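Local coordinates for cephalosporin hydroxylase CMCI (Streptomyces clavuligerus, PDB 2BM8), which probably takes part in cephamycin biosynthesis as a cephalosporin hydroxylase, with a Rossmann-like fold related to that of O-methyltransferases, at residues 71-74 with 75-78; 213-216 with 217-220. The protein carries 3 engineered substitutions. One frame throughout, in Å; residues are numbered along the deposited sequence.

Interaction 1: residues 71-74 with 75-78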
loop_
_atom_site.group_PDB
_atom_site.type_symbol
_atom_site.label_atom_id
_atom_site.label_comp_id
_atom_site.label_asym_id
_atom_site.label_seq_id
_atom_site.Cartn_x
_atom_site.Cartn_y
_atom_site.Cartn_z
ATOM N N ALA B 71 -11.490 -20.287 -11.469
ATOM C CA ALA B 71 -12.122 -20.750 -10.218
ATOM C C ALA B 71 -13.616 -20.402 -10.120
ATOM O O ALA B 71 -14.426 -21.225 -9.713
ATOM C CB ALA B 71 -11.395 -20.177 -9.003
ATOM N N VAL B 72 -13.963 -19.174 -10.480
ATOM C CA VAL B 72 -15.349 -18.743 -10.505
ATOM C C VAL B 72 -16.159 -19.572 -11.519
ATOM O O VAL B 72 -17.188 -20.136 -11.161
ATOM C CB VAL B 72 -15.454 -17.234 -10.818
ATOM C CG1 VAL B 72 -16.883 -16.854 -11.177
ATOM C CG2 VAL B 72 -14.940 -16.416 -9.648
ATOM N N TYR B 73 -15.680 -19.662 -12.759
ATOM C CA TYR B 73 -16.364 -20.468 -13.785
ATOM C C TYR B 73 -16.472 -21.943 -13.398
ATOM O O TYR B 73 -17.378 -22.627 -13.817
ATOM C CB TYR B 73 -15.680 -20.363 -15.155
ATOM C CG TYR B 73 -16.044 -19.118 -15.940
ATOM C CD1 TYR B 73 -15.078 -18.191 -16.280
ATOM C CD2 TYR B 73 -17.351 -18.880 -16.356
ATOM C CE1 TYR B 73 -15.393 -17.047 -16.987
ATOM C CE2 TYR B 73 -17.687 -17.733 -17.077
ATOM C CZ TYR B 73 -16.700 -16.812 -17.387
ATOM O OH TYR B 73 -16.985 -15.665 -18.106
ATOM N N HIS B 74 -15.538 -22.443 -12.614
ATOM C CA HIS B 74 -15.608 -23.827 -12.206
ATOM C C HIS B 74 -16.807 -24.016 -11.291
ATOM O O HIS B 74 -17.597 -24.938 -11.501
ATOM C CB HIS B 74 -14.337 -24.268 -11.504
ATOM C CG HIS B 74 -14.449 -25.621 -10.895
ATOM N ND1 HIS B 74 -15.017 -25.824 -9.658
ATOM C CD2 HIS B 74 -14.114 -26.843 -11.368
ATOM C CE1 HIS B 74 -15.002 -27.116 -9.383
ATOM N NE2 HIS B 74 -14.467 -27.757 -10.407
ATOM N N ASP B 75 -16.938 -23.132 -10.292
ATOM C CA ASP B 75 -18.077 -23.149 -9.363
ATOM C C ASP B 75 -19.399 -22.968 -10.104
ATOM O O ASP B 75 -20.358 -23.654 -9.828
ATOM C CB ASP B 75 -17.948 -22.057 -8.285
ATOM C CG ASP B 75 -16.737 -22.265 -7.353
ATOM O OD1 ASP B 75 -16.253 -23.417 -7.261
ATOM O OD2 ASP B 75 -16.202 -21.325 -6.690
ATOM N N MET B 76 -19.426 -22.056 -11.065
ATOM C CA MET B 76 -20.622 -21.780 -11.843
ATOM C C MET B 76 -21.028 -22.999 -12.659
ATOM O O MET B 76 -22.172 -23.391 -12.657
ATOM C CB MET B 76 -20.373 -20.593 -12.762
ATOM C CG MET B 76 -21.601 -20.137 -13.537
ATOM S SD MET B 76 -21.194 -18.779 -14.633
ATOM C CE MET B 76 -20.723 -17.503 -13.439
ATOM N N LEU B 77 -20.069 -23.606 -13.339
ATOM C CA LEU B 77 -20.325 -24.823 -14.085
ATOM C C LEU B 77 -20.893 -25.913 -13.181
ATOM O O LEU B 77 -21.881 -26.553 -13.538
ATOM C CB LEU B 77 -19.053 -25.310 -14.775
ATOM C CG LEU B 77 -18.927 -24.851 -16.222
ATOM C CD1 LEU B 77 -19.179 -23.358 -16.402
ATOM C CD2 LEU B 77 -17.565 -25.232 -16.765
ATOM N N TRP B 78 -20.282 -26.079 -12.007
ATOM C CA TRP B 78 -20.630 -27.138 -11.061
ATOM C C TRP B 78 -22.047 -26.981 -10.520
ATOM O O TRP B 78 -22.771 -27.978 -10.342
ATOM C CB TRP B 78 -19.638 -27.168 -9.900
ATOM C CG TRP B 78 -19.865 -28.328 -8.974
ATOM C CD1 TRP B 78 -20.271 -28.271 -7.665
ATOM C CD2 TRP B 78 -19.718 -29.718 -9.290
ATOM N NE1 TRP B 78 -20.374 -29.542 -7.154
ATOM C CE2 TRP B 78 -20.049 -30.450 -8.128
ATOM C CE3 TRP B 78 -19.345 -30.423 -10.440
ATOM C CZ2 TRP B 78 -20.017 -31.855 -8.080
ATOM C CZ3 TRP B 78 -19.318 -31.832 -10.397
ATOM C CH2 TRP B 78 -19.644 -32.526 -9.220
#

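Interaction 2: residues 213-216 with 217-220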
loop_
_atom_site.group_PDB
_atom_site.type_symbol
_atom_site.label_atom_id
_atom_site.label_comp_id
_atom_site.label_asym_id
_atom_site.label_seq_id
_atom_site.Cartn_x
_atom_site.Cartn_y
_atom_site.Cartn_z
ATOM N N MET B 213 -27.603 -8.838 -11.218
ATOM C CA MET B 213 -26.190 -9.103 -10.976
ATOM C C MET B 213 -26.075 -10.182 -9.900
ATOM O O MET B 213 -26.568 -10.009 -8.783
ATOM C CB MET B 213 -25.458 -7.846 -10.527
ATOM C CG MET B 213 -23.979 -8.076 -10.300
ATOM S SD MET B 213 -23.027 -6.566 -10.283
ATOM C CE MET B 213 -23.939 -5.609 -9.075
ATOM N N ASP B 214 -25.421 -11.291 -10.241
ATOM C CA ASP B 214 -25.259 -12.411 -9.333
ATOM C C ASP B 214 -24.112 -12.148 -8.369
ATOM O O ASP B 214 -22.958 -12.234 -8.735
ATOM C CB ASP B 214 -24.992 -13.684 -10.125
ATOM C CG ASP B 214 -24.929 -14.915 -9.247
ATOM O OD1 ASP B 214 -24.896 -14.780 -8.012
ATOM O OD2 ASP B 214 -24.911 -16.067 -9.704
ATOM N N MET B 215 -24.441 -11.872 -7.118
ATOM C CA MET B 215 -23.460 -11.396 -6.154
ATOM C C MET B 215 -22.557 -12.468 -5.581
ATOM O O MET B 215 -21.573 -12.131 -4.931
ATOM C CB MET B 215 -24.161 -10.676 -5.014
ATOM C CG MET B 215 -24.892 -9.441 -5.451
ATOM S SD MET B 215 -23.878 -8.252 -6.323
ATOM C CE MET B 215 -23.049 -7.471 -4.909
ATOM N N LEU B 216 -22.878 -13.741 -5.801
ATOM C CA LEU B 216 -21.963 -14.820 -5.428
ATOM C C LEU B 216 -20.702 -14.832 -6.296
ATOM O O LEU B 216 -19.607 -15.129 -5.806
ATOM C CB LEU B 216 -22.652 -16.182 -5.515
ATOM C CG LEU B 216 -21.897 -17.351 -4.861
ATOM C CD1 LEU B 216 -21.669 -17.106 -3.394
ATOM C CD2 LEU B 216 -22.661 -18.663 -5.050
ATOM N N TYR B 217 -20.859 -14.496 -7.573
ATOM C CA TYR B 217 -19.752 -14.532 -8.529
ATOM C C TYR B 217 -19.210 -13.154 -8.925
ATOM O O TYR B 217 -18.036 -13.027 -9.236
ATOM C CB TYR B 217 -20.189 -15.297 -9.771
ATOM C CG TYR B 217 -20.605 -16.724 -9.482
ATOM C CD1 TYR B 217 -21.837 -17.212 -9.889
ATOM C CD2 TYR B 217 -19.758 -17.591 -8.789
ATOM C CE1 TYR B 217 -22.218 -18.528 -9.620
ATOM C CE2 TYR B 217 -20.126 -18.912 -8.520
ATOM C CZ TYR B 217 -21.351 -19.372 -8.941
ATOM O OH TYR B 217 -21.708 -20.674 -8.673
ATOM N N ALA B 218 -20.056 -12.136 -8.890
ATOM C CA ALA B 218 -19.728 -10.811 -9.409
ATOM C C ALA B 218 -18.518 -10.126 -8.766
ATOM O O ALA B 218 -17.849 -9.359 -9.426
ATOM C CB ALA B 218 -20.958 -9.880 -9.304
ATOM N N ASN B 219 -18.237 -10.361 -7.493
ATOM C CA ASN B 219 -17.034 -9.761 -6.877
ATOM C C ASN B 219 -15.857 -10.743 -6.736
ATOM O O ASN B 219 -14.898 -10.463 -6.047
ATOM C CB ASN B 219 -17.381 -9.128 -5.521
ATOM C CG ASN B 219 -18.486 -8.072 -5.627
ATOM O OD1 ASN B 219 -18.535 -7.293 -6.582
ATOM N ND2 ASN B 219 -19.383 -8.054 -4.649
ATOM N N ALA B 220 -15.908 -11.884 -7.408
ATOM C CA ALA B 220 -14.941 -12.958 -7.128
ATOM C C ALA B 220 -13.683 -12.958 -8.008
ATOM O O ALA B 220 -12.740 -13.664 -7.713
ATOM C CB ALA B 220 -15.637 -14.315 -7.192
HETATM O O HOH W 1 -18.549 -12.483 -5.227
#

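Interaction 1: residues 71-74 with 75-78
Met76 brings its thioether sulfur obliquely up to the ring of Tyr73, one helical turn earlier, and its SD comes within 4.2 Å of Tyr73 CD2. This is an i to i+3 Met-aromatic contact on helix 67-80, the helix that leads into strand 84-88 of the Rossmann-like sheet. The sulfur lies 5.3 Å from the centroid of the Tyr73 ring and 65° off its normal, an oblique approach. The first two torsions of Met76 are extended and carry SD out to Tyr73; the bend at the third turns only the terminal CE.

Four i to i+4 backbone bonds fix the turn that sets these side chains. Asp75 N bonds to Ala71 O, and Met76 N reaches Val72 O at 3.0 Å. Trp78 N closes on His74 O at the same length, while Leu77 N to Tyr73 O is the shortest of the four at 2.9 Å.

Toward the sheet, Tyr73, Met76 and Leu77 pack on strand 155-159, and the Tyr73 hydroxyl hydrogen-bonds to Glu186. A different flank meets the second subunit, where the His74 ring lies nearly parallel to Trp58 of that subunit and Asp75 OD1 receives a weak hydrogen bond from its Gln57. Within the helix, Asp75 OD1 sits in the plane of the imidazole, at its edge, 3.6 Å from His74 ND1; the ring and carboxylate planes are 75° apart.

Leu77 is turned off a staggered position, with chi1 at -95°. With this torsion and the bend at the next, its CD1 methyl lies 3.2 Å from Tyr73 O, the same oxygen that accepts Leu77 N.

Interaction 2: residues 213-216 with 217-220
Tyr217 lays its ring beside the carboxylate of Asp214, the two side chains pointing the same way, with Tyr217 CD1 3.3 Å from Asp214 OD2. Its CG stands anti to the carbonyl carbon (chi1 -60°), which puts the ring there. Leu216 covers one face of this ring, its CD2 standing 4.2 Å from Tyr217 CZ. The backbone is gripped as well: Asp214 O accepts two donors, Ala218 N at 2.9 Å, nearly in line with the carbonyl, and Tyr217 N at 3.3 Å, from above the carbonyl plane. Asp214 OD1 also receives Leu216 N at 3.2 Å, 39° out of the carboxylate plane. The same carboxylate is held from outside by Tyr182 and by a salt bridge to Arg34 of the second subunit. An alanine in place of Tyr217 removes the ring and would probably leave Glu79 without its hydroxyl partner and a gap beside Asp214 and Leu216.

Past Ala218, whose CB rests on Met213 CG at 3.7 Å, contacts between the two segments become sparser. Here a water bonds to Asn219 N and Met215 O, and partly exposed Asn219 meets Met215 through ND2 and CE, 3.7 Å apart. Asn219 ND2 finds its main partner in Pro45 O of the second subunit.

Ala220 N bonds to Tyr217 O: an Asx turn at Asp214 followed by a type I beta turn, leading the chain from strand 211-214 into the loop.

From the N terminus, interaction 1 comes first, within helix 67-80, and is complete well before the chain reaches strand 211-214 and interaction 2. Each joins consecutive residues, so neither encloses a long loop; the two follow one another and neither nest nor cross. In space they touch, their centres about 12 Å apart: Val72 CG2 packs on Ala220 CB at 3.3 Å, and the Tyr217 hydroxyl oxygen OH lies 3.5 Å from Met76 CA. The helix before strand 84-88 is thereby packed against the loop leading from strand 211-214 to strand 228-231. Both contacts also reach the second subunit, placing this junction at the interface.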